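Side-chain contacts in formiminoglutamase (Trypanosoma cruzi, PDB 4MYK), which hydrolyses N-formimino-L-glutamate to L-glutamate and formamide as an arginase-like manganese metalloenzyme: residues 209-213 with 214-218; 233-237 with 238-242; 246-249 with 250-253. The protein carries 1 engineered substitution. All blocks are in the same frame, centred on the assembly; numbering follows the deposited sequence.

Contact 1 of 3, residues 209-213 with 214-218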
loop_
_atom_site.group_PDB
_atom_site.type_symbol
_atom_site.label_atom_id
_atom_site.label_comp_id
_atom_site.label_asym_id
_atom_site.label_seq_id
_atom_site.Cartn_x
_atom_site.Cartn_y
_atom_site.Cartn_z
ATOM N N SER A 209 6.231 13.908 -8.068
ATOM C CA SER A 209 4.946 14.529 -8.357
ATOM C C SER A 209 4.693 14.709 -9.858
ATOM O O SER A 209 3.571 14.563 -10.332
ATOM C CB SER A 209 4.805 15.863 -7.606
ATOM O OG SER A 209 5.835 16.769 -7.950
ATOM N N GLU A 210 5.743 15.005 -10.609
ATOM C CA GLU A 210 5.599 15.199 -12.047
ATOM C C GLU A 210 5.559 13.868 -12.810
ATOM O O GLU A 210 4.793 13.719 -13.770
ATOM C CB GLU A 210 6.684 16.145 -12.573
ATOM C CG GLU A 210 7.799 15.492 -13.341
ATOM C CD GLU A 210 8.790 16.516 -13.882
ATOM O OE1 GLU A 210 9.273 17.369 -13.086
ATOM O OE2 GLU A 210 9.076 16.467 -15.104
ATOM N N VAL A 211 6.358 12.897 -12.370
ATOM C CA VAL A 211 6.264 11.536 -12.914
ATOM C C VAL A 211 4.826 11.018 -12.750
ATOM O O VAL A 211 4.226 10.465 -13.672
ATOM C CB VAL A 211 7.244 10.564 -12.202
ATOM C CG1 VAL A 211 6.990 9.123 -12.622
ATOM C CG2 VAL A 211 8.689 10.954 -12.470
ATOM N N ARG A 212 4.283 11.214 -11.554
ATOM C CA ARG A 212 2.939 10.778 -11.237
ATOM C C ARG A 212 1.922 11.584 -12.038
ATOM O O ARG A 212 0.907 11.041 -12.471
ATOM C CB ARG A 212 2.679 10.917 -9.742
ATOM C CG ARG A 212 3.636 10.135 -8.855
ATOM C CD ARG A 212 2.867 9.583 -7.677
ATOM N NE ARG A 212 1.737 8.828 -8.200
ATOM C CZ ARG A 212 1.715 7.503 -8.314
ATOM N NH1 ARG A 212 2.756 6.780 -7.880
ATOM N NH2 ARG A 212 0.639 6.906 -8.834
ATOM N N LYS A 213 2.210 12.870 -12.240
ATOM C CA LYS A 213 1.349 13.752 -13.019
ATOM C C LYS A 213 1.207 13.271 -14.463
ATOM O O LYS A 213 0.090 13.205 -14.991
ATOM C CB LYS A 213 1.902 15.175 -13.002
ATOM C CG LYS A 213 0.875 16.280 -13.183
ATOM C CD LYS A 213 1.588 17.586 -13.531
ATOM C CE LYS A 213 2.886 17.766 -12.715
ATOM N NZ LYS A 213 4.003 18.473 -13.438
ATOM N N LYS A 214 2.336 12.921 -15.085
ATOM C CA LYS A 214 2.366 12.483 -16.490
ATOM C C LYS A 214 2.018 11.018 -16.710
ATOM O O LYS A 214 1.609 10.638 -17.795
ATOM C CB LYS A 214 3.745 12.709 -17.100
ATOM C CG LYS A 214 4.267 14.120 -17.029
ATOM C CD LYS A 214 5.534 14.229 -17.858
ATOM C CE LYS A 214 6.329 15.467 -17.515
ATOM N NZ LYS A 214 7.610 15.474 -18.275
ATOM N N GLY A 215 2.202 10.192 -15.690
ATOM C CA GLY A 215 2.201 8.755 -15.874
ATOM C C GLY A 215 3.655 8.343 -15.910
ATOM O O GLY A 215 4.462 8.981 -16.580
ATOM N N ALA A 216 4.000 7.296 -15.173
ATOM C CA ALA A 216 5.402 6.930 -14.993
ATOM C C ALA A 216 6.083 6.569 -16.311
ATOM O O ALA A 216 7.192 7.012 -16.596
ATOM C CB ALA A 216 5.533 5.792 -13.996
ATOM N N VAL A 217 5.396 5.767 -17.116
ATOM C CA VAL A 217 5.940 5.313 -18.388
ATOM C C VAL A 217 6.154 6.484 -19.354
ATOM O O VAL A 217 7.214 6.589 -19.971
ATOM C CB VAL A 217 5.056 4.191 -19.009
ATOM C CG1 VAL A 217 5.394 3.968 -20.469
ATOM C CG2 VAL A 217 5.208 2.902 -18.217
ATOM N N ALA A 218 5.156 7.366 -19.462
ATOM C CA ALA A 218 5.256 8.572 -20.290
ATOM C C ALA A 218 6.370 9.503 -19.813
ATOM O O ALA A 218 7.111 10.066 -20.616
ATOM C CB ALA A 218 3.928 9.319 -20.311
#
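Lys-214 sets CG anti to its carbonyl carbon (chi1 -56°) and then runs extended, alongside the Glu-210 side chain one helical turn earlier. The Glu-210 chain is also extended beyond CG, and the two point the same way. Their charged ends meet loosely. OE2 of Glu-210 lies 3.6 Å from NZ of Lys-214, a long salt bridge. NZ has a stronger partner in Asp-222, on the following helix 216-227. Closer in, Lys-214 CG packs 3.3 Å from the carbonyl O of Glu-210. That same oxygen accepts a hydrogen bond from the backbone N of Lys-214 at 2.9 Å, with an N-H...O angle of 159°.

Val-211 makes the apolar half of the contact. Its CG1 is anti to the backbone N (chi1 171°). From there Val-211 CG1 lies 3.6 Å from Ala-216 CA and 3.9 Å from Ala-216 CB. On the backbone, Gly-215 N reaches Val-211 O at 2.9 Å, but the bond is bent and weak. Gly-215 is the first residue to leave the helix, with positive phi, and is also the N-cap of helix 216-227. The chain thus passes from one helix to the next through a single glycine.

Beyond the two segments, Ala-216 packs on Glu-260 and Met-264 of helix 258-270. Arg-212 forms a salt bridge through NH1 with the same Glu-260.

The chemistry is divided. A buried valine-alanine contact joins the two helices. Lys-214, an exposed residue, has two acidic partners, Asp-222 and more loosely Glu-210, and probably offsets part of their charge.

Contact 2 of 3, residues 233-237 with 238-242; sequences FSFDV and DSLKS. With MN (manganese (II) ion), chain C.
Asp-236 and Asp-238 meet at one manganese ion, and this is the tightly held part of the contact. Asp-236 gives OD2 at 2.3 Å from the metal. Asp-238 chelates the same ion through both oxygens, OD1 at 2.3 Å and OD2 at 2.4 Å. Its CG sits between its own backbone N and carbonyl carbon (chi1 76°), which brings the carboxylate beside that of Asp-236. The two carboxylate planes are 37° apart. The other oxygen of Asp-236, OD1, accepts a hydrogen bond from the backbone N of Asp-238 at 2.8 Å on its anti side, out of the carboxylate plane. One carboxylate therefore grips both the metal and the turn.

On the backbone, two donors of Ser-239 hold the carbonyl O of Asp-236. Ser-239 OG donates at 2.7 Å, almost in line with the C=O bond, and the backbone N adds a longer bond from above the carbonyl plane. Phe-235 packs on the same turn. Its CE1 touches Leu-240 CD1 at 3.6 Å, with the two side chains crossing at about a right angle.

A water 2.4 Å from the manganese lies roughly opposite Asp-238 OD1; it is the non-protein ligand. By contrast, at the tail of the turn, Lys-241 points away and is partly exposed.

Asp-146 and His-148 complete the protein ligands of this ion, and Asp-236 also binds the second manganese. A DxD pair following a strand in this way is characteristic of the binuclear manganese site of the arginase fold.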
loop_
_atom_site.group_PDB
_atom_site.type_symbol
_atom_site.label_atom_id
_atom_site.label_comp_id
_atom_site.label_asym_id
_atom_site.label_seq_id
_atom_site.Cartn_x
_atom_site.Cartn_y
_atom_site.Cartn_z
ATOM N N PHE A 233 20.329 2.420 -17.365
ATOM C CA PHE A 233 19.072 2.448 -16.617
ATOM C C PHE A 233 19.335 1.999 -15.184
ATOM O O PHE A 233 19.429 0.806 -14.905
ATOM C CB PHE A 233 18.017 1.567 -17.299
ATOM C CG PHE A 233 16.628 1.695 -16.712
ATOM C CD1 PHE A 233 16.016 2.941 -16.585
ATOM C CD2 PHE A 233 15.920 0.564 -16.308
ATOM C CE1 PHE A 233 14.731 3.049 -16.042
ATOM C CE2 PHE A 233 14.644 0.677 -15.778
ATOM C CZ PHE A 233 14.055 1.916 -15.647
ATOM N N SER A 234 19.474 2.978 -14.292
ATOM C CA SER A 234 19.860 2.741 -12.899
ATOM C C SER A 234 18.645 2.869 -11.986
ATOM O O SER A 234 18.086 3.960 -11.826
ATOM C CB SER A 234 20.946 3.735 -12.467
ATOM O OG SER A 234 21.496 3.401 -11.202
ATOM N N PHE A 235 18.236 1.758 -11.391
ATOM C CA PHE A 235 16.986 1.729 -10.636
ATOM C C PHE A 235 17.173 1.491 -9.147
ATOM O O PHE A 235 17.217 0.342 -8.713
ATOM C CB PHE A 235 16.057 0.648 -11.183
ATOM C CG PHE A 235 14.596 0.967 -11.010
ATOM C CD1 PHE A 235 14.114 1.425 -9.799
ATOM C CD2 PHE A 235 13.706 0.825 -12.071
ATOM C CE1 PHE A 235 12.777 1.717 -9.640
ATOM C CE2 PHE A 235 12.357 1.116 -11.911
ATOM C CZ PHE A 235 11.898 1.563 -10.701
ATOM N N ASP A 236 17.262 2.565 -8.367
ATOM C CA ASP A 236 17.280 2.438 -6.910
ATOM C C ASP A 236 15.879 2.054 -6.466
ATOM O O ASP A 236 14.936 2.790 -6.717
ATOM C CB ASP A 236 17.699 3.753 -6.253
ATOM C CG ASP A 236 17.780 3.658 -4.728
ATOM O OD1 ASP A 236 17.119 2.796 -4.114
ATOM O OD2 ASP A 236 18.524 4.457 -4.140
ATOM N N VAL A 237 15.736 0.897 -5.825
ATOM C CA VAL A 237 14.401 0.411 -5.489
ATOM C C VAL A 237 13.744 1.130 -4.289
ATOM O O VAL A 237 12.548 0.939 -4.021
ATOM C CB VAL A 237 14.351 -1.136 -5.351
ATOM C CG1 VAL A 237 14.681 -1.789 -6.678
ATOM C CG2 VAL A 237 15.295 -1.620 -4.267
ATOM N N ASP A 238 14.514 1.969 -3.588
ATOM C CA ASP A 238 13.940 2.787 -2.520
ATOM C C ASP A 238 13.209 4.008 -3.096
ATOM O O ASP A 238 12.790 4.909 -2.360
ATOM C CB ASP A 238 14.980 3.160 -1.453
ATOM C CG ASP A 238 15.931 4.264 -1.893
ATOM O OD1 ASP A 238 15.616 5.007 -2.853
ATOM O OD2 ASP A 238 17.002 4.399 -1.254
ATOM N N SER A 239 13.057 4.015 -4.421
ATOM C CA SER A 239 12.221 4.989 -5.117
ATOM C C SER A 239 10.755 4.533 -5.163
ATOM O O SER A 239 9.873 5.269 -5.607
ATOM C CB SER A 239 12.736 5.190 -6.534
ATOM O OG SER A 239 12.607 3.994 -7.263
ATOM N N LEU A 240 10.502 3.297 -4.739
ATOM C CA LEU A 240 9.137 2.790 -4.613
ATOM C C LEU A 240 8.647 3.035 -3.195
ATOM O O LEU A 240 9.430 3.040 -2.248
ATOM C CB LEU A 240 9.074 1.287 -4.891
ATOM C CG LEU A 240 9.177 0.706 -6.304
ATOM C CD1 LEU A 240 10.550 0.932 -6.921
ATOM C CD2 LEU A 240 8.844 -0.778 -6.229
ATOM N N LYS A 241 7.345 3.218 -3.051
ATOM C CA LYS A 241 6.738 3.367 -1.738
ATOM C C LYS A 241 6.948 2.095 -0.908
ATOM O O LYS A 241 6.812 0.978 -1.407
ATOM C CB LYS A 241 5.252 3.659 -1.886
ATOM C CG LYS A 241 4.532 2.607 -2.680
ATOM C CD LYS A 241 3.413 3.218 -3.482
ATOM C CE LYS A 241 2.215 3.508 -2.617
ATOM N NZ LYS A 241 1.153 4.138 -3.444
ATOM N N SER A 242 7.276 2.281 0.364
ATOM C CA SER A 242 7.510 1.163 1.263
ATOM C C SER A 242 6.268 0.301 1.488
ATOM O O SER A 242 6.375 -0.809 1.996
ATOM C CB SER A 242 8.073 1.643 2.612
ATOM O OG SER A 242 7.246 2.633 3.214
HETATM MN MN MN C . 17.663 6.064 -2.808
HETATM O O HOH W 1 19.936 6.517 -2.176
#

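Contact 3 of 3, residues 246-249 with 250-253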
loop_
_atom_site.group_PDB
_atom_site.type_symbol
_atom_site.label_atom_id
_atom_site.label_comp_id
_atom_site.label_asym_id
_atom_site.label_seq_id
_atom_site.Cartn_x
_atom_site.Cartn_y
_atom_site.Cartn_z
ATOM N N PRO A 246 8.997 -2.500 1.057
ATOM C CA PRO A 246 9.544 -2.171 2.385
ATOM C C PRO A 246 11.002 -2.621 2.616
ATOM O O PRO A 246 11.677 -2.069 3.489
ATOM C CB PRO A 246 8.593 -2.885 3.352
ATOM C CG PRO A 246 7.997 -3.985 2.561
ATOM C CD PRO A 246 7.906 -3.487 1.133
ATOM N N GLY A 247 11.484 -3.587 1.839
ATOM C CA GLY A 247 12.784 -4.188 2.103
ATOM C C GLY A 247 13.942 -3.490 1.419
ATOM O O GLY A 247 14.549 -4.037 0.490
ATOM N N VAL A 248 14.240 -2.273 1.875
ATOM C CA VAL A 248 15.300 -1.455 1.300
ATOM C C VAL A 248 15.961 -0.759 2.469
ATOM O O VAL A 248 15.431 -0.790 3.571
ATOM C CB VAL A 248 14.767 -0.403 0.273
ATOM C CG1 VAL A 248 13.997 -1.079 -0.856
ATOM C CG2 VAL A 248 13.905 0.638 0.952
ATOM N N SER A 249 17.122 -0.157 2.251
ATOM C CA SER A 249 17.888 0.418 3.358
ATOM C C SER A 249 17.255 1.731 3.814
ATOM O O SER A 249 17.244 2.050 5.002
ATOM C CB SER A 249 19.359 0.630 2.958
ATOM O OG SER A 249 19.877 -0.505 2.262
ATOM N N CYS A 250 16.713 2.483 2.863
ATOM C CA CYS A 250 16.038 3.739 3.161
ATOM C C CYS A 250 14.595 3.684 2.678
ATOM O O CYS A 250 14.284 4.198 1.606
ATOM C CB CYS A 250 16.768 4.909 2.498
ATOM S SG CYS A 250 18.441 5.217 3.149
ATOM N N PRO A 251 13.712 3.044 3.467
ATOM C CA PRO A 251 12.293 2.900 3.109
ATOM C C PRO A 251 11.585 4.233 2.810
ATOM O O PRO A 251 11.726 5.221 3.557
ATOM C CB PRO A 251 11.691 2.209 4.340
ATOM C CG PRO A 251 12.846 1.446 4.938
ATOM C CD PRO A 251 14.047 2.318 4.711
ATOM N N ALA A 252 10.831 4.249 1.710
ATOM C CA ALA A 252 10.169 5.463 1.252
ATOM C C ALA A 252 8.733 5.521 1.741
ATOM O O ALA A 252 8.000 4.532 1.644
ATOM C CB ALA A 252 10.211 5.546 -0.270
ATOM N N ALA A 253 8.332 6.684 2.255
ATOM C CA ALA A 253 6.948 6.887 2.657
ATOM C C ALA A 253 6.044 6.979 1.431
ATOM O O ALA A 253 5.027 6.285 1.349
ATOM C CB ALA A 253 6.811 8.118 3.530
#
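Val-248 CG2 packs against the base of the Pro-251 ring, 3.5 Å from both N and CA of that proline. Its first torsion (chi1 -57°) sets CG2 between the backbone N and carbonyl carbon of Val-248, facing the ring. The CD and CG end of the ring meets backbone oxygens. Pro-251 CD lies 3.2 Å from Ser-249 O, and Pro-251 CG lies 3.7 Å from Val-248 O. Pro-246 O comes within 4.0 Å of the same CG, so carbonyls of the preceding bend line the ring.

The next shell fixes that bend. Gly-247 is the centre of an inverse gamma turn, closed by a weak bond from Val-248 N to Pro-246 O at 3.0 Å. The backbone N of Gly-247 is also bonded to Ser-291 OG, on helix 290-306. Ser-249 turns its hydroxyl away from the proline, to hydrogen bonds with Glu-281 and Asn-283. Val-248 rests on Val-237 and Asp-238, which ties the bend to the metal-binding turn.

Next to the proline, Cys-250 carries a disulfide to Cys-43, outside the loop. Its side chain lies about 6 Å from a manganese ion and touches the ligand His-148.

The direct contact is valine packed on proline, with backbone carbonyls against the ring, and hydrogen-bonded anchors outside it. In this oxidised form, the disulfide adds a covalent tie, close to the metal centre, to a part of the chain far away in sequence.

In the fold
The three contacts follow one another along the chain. Contact 1 lies at the junction of helices 208-214 and 216-227. Helix 216-227 leads into strand 231-236 of the parallel eight-stranded sheet, where contact 2 begins. Contact 3 lies farther along the loop between that strand and helix 258-270. The centres of contacts 2 and 3 are about 9 Å apart, and they touch: Ser-242 OG lies 2.6 Å from Ala-252 O, a probable hydrogen bond. Contact 1 does not touch the others: its centre is about 15 Å from that of contact 2, nearest atoms about 5 Å apart, and about 21 Å from that of contact 3. The metal-binding turn and the disulfide-linked loop thus form one neighbourhood.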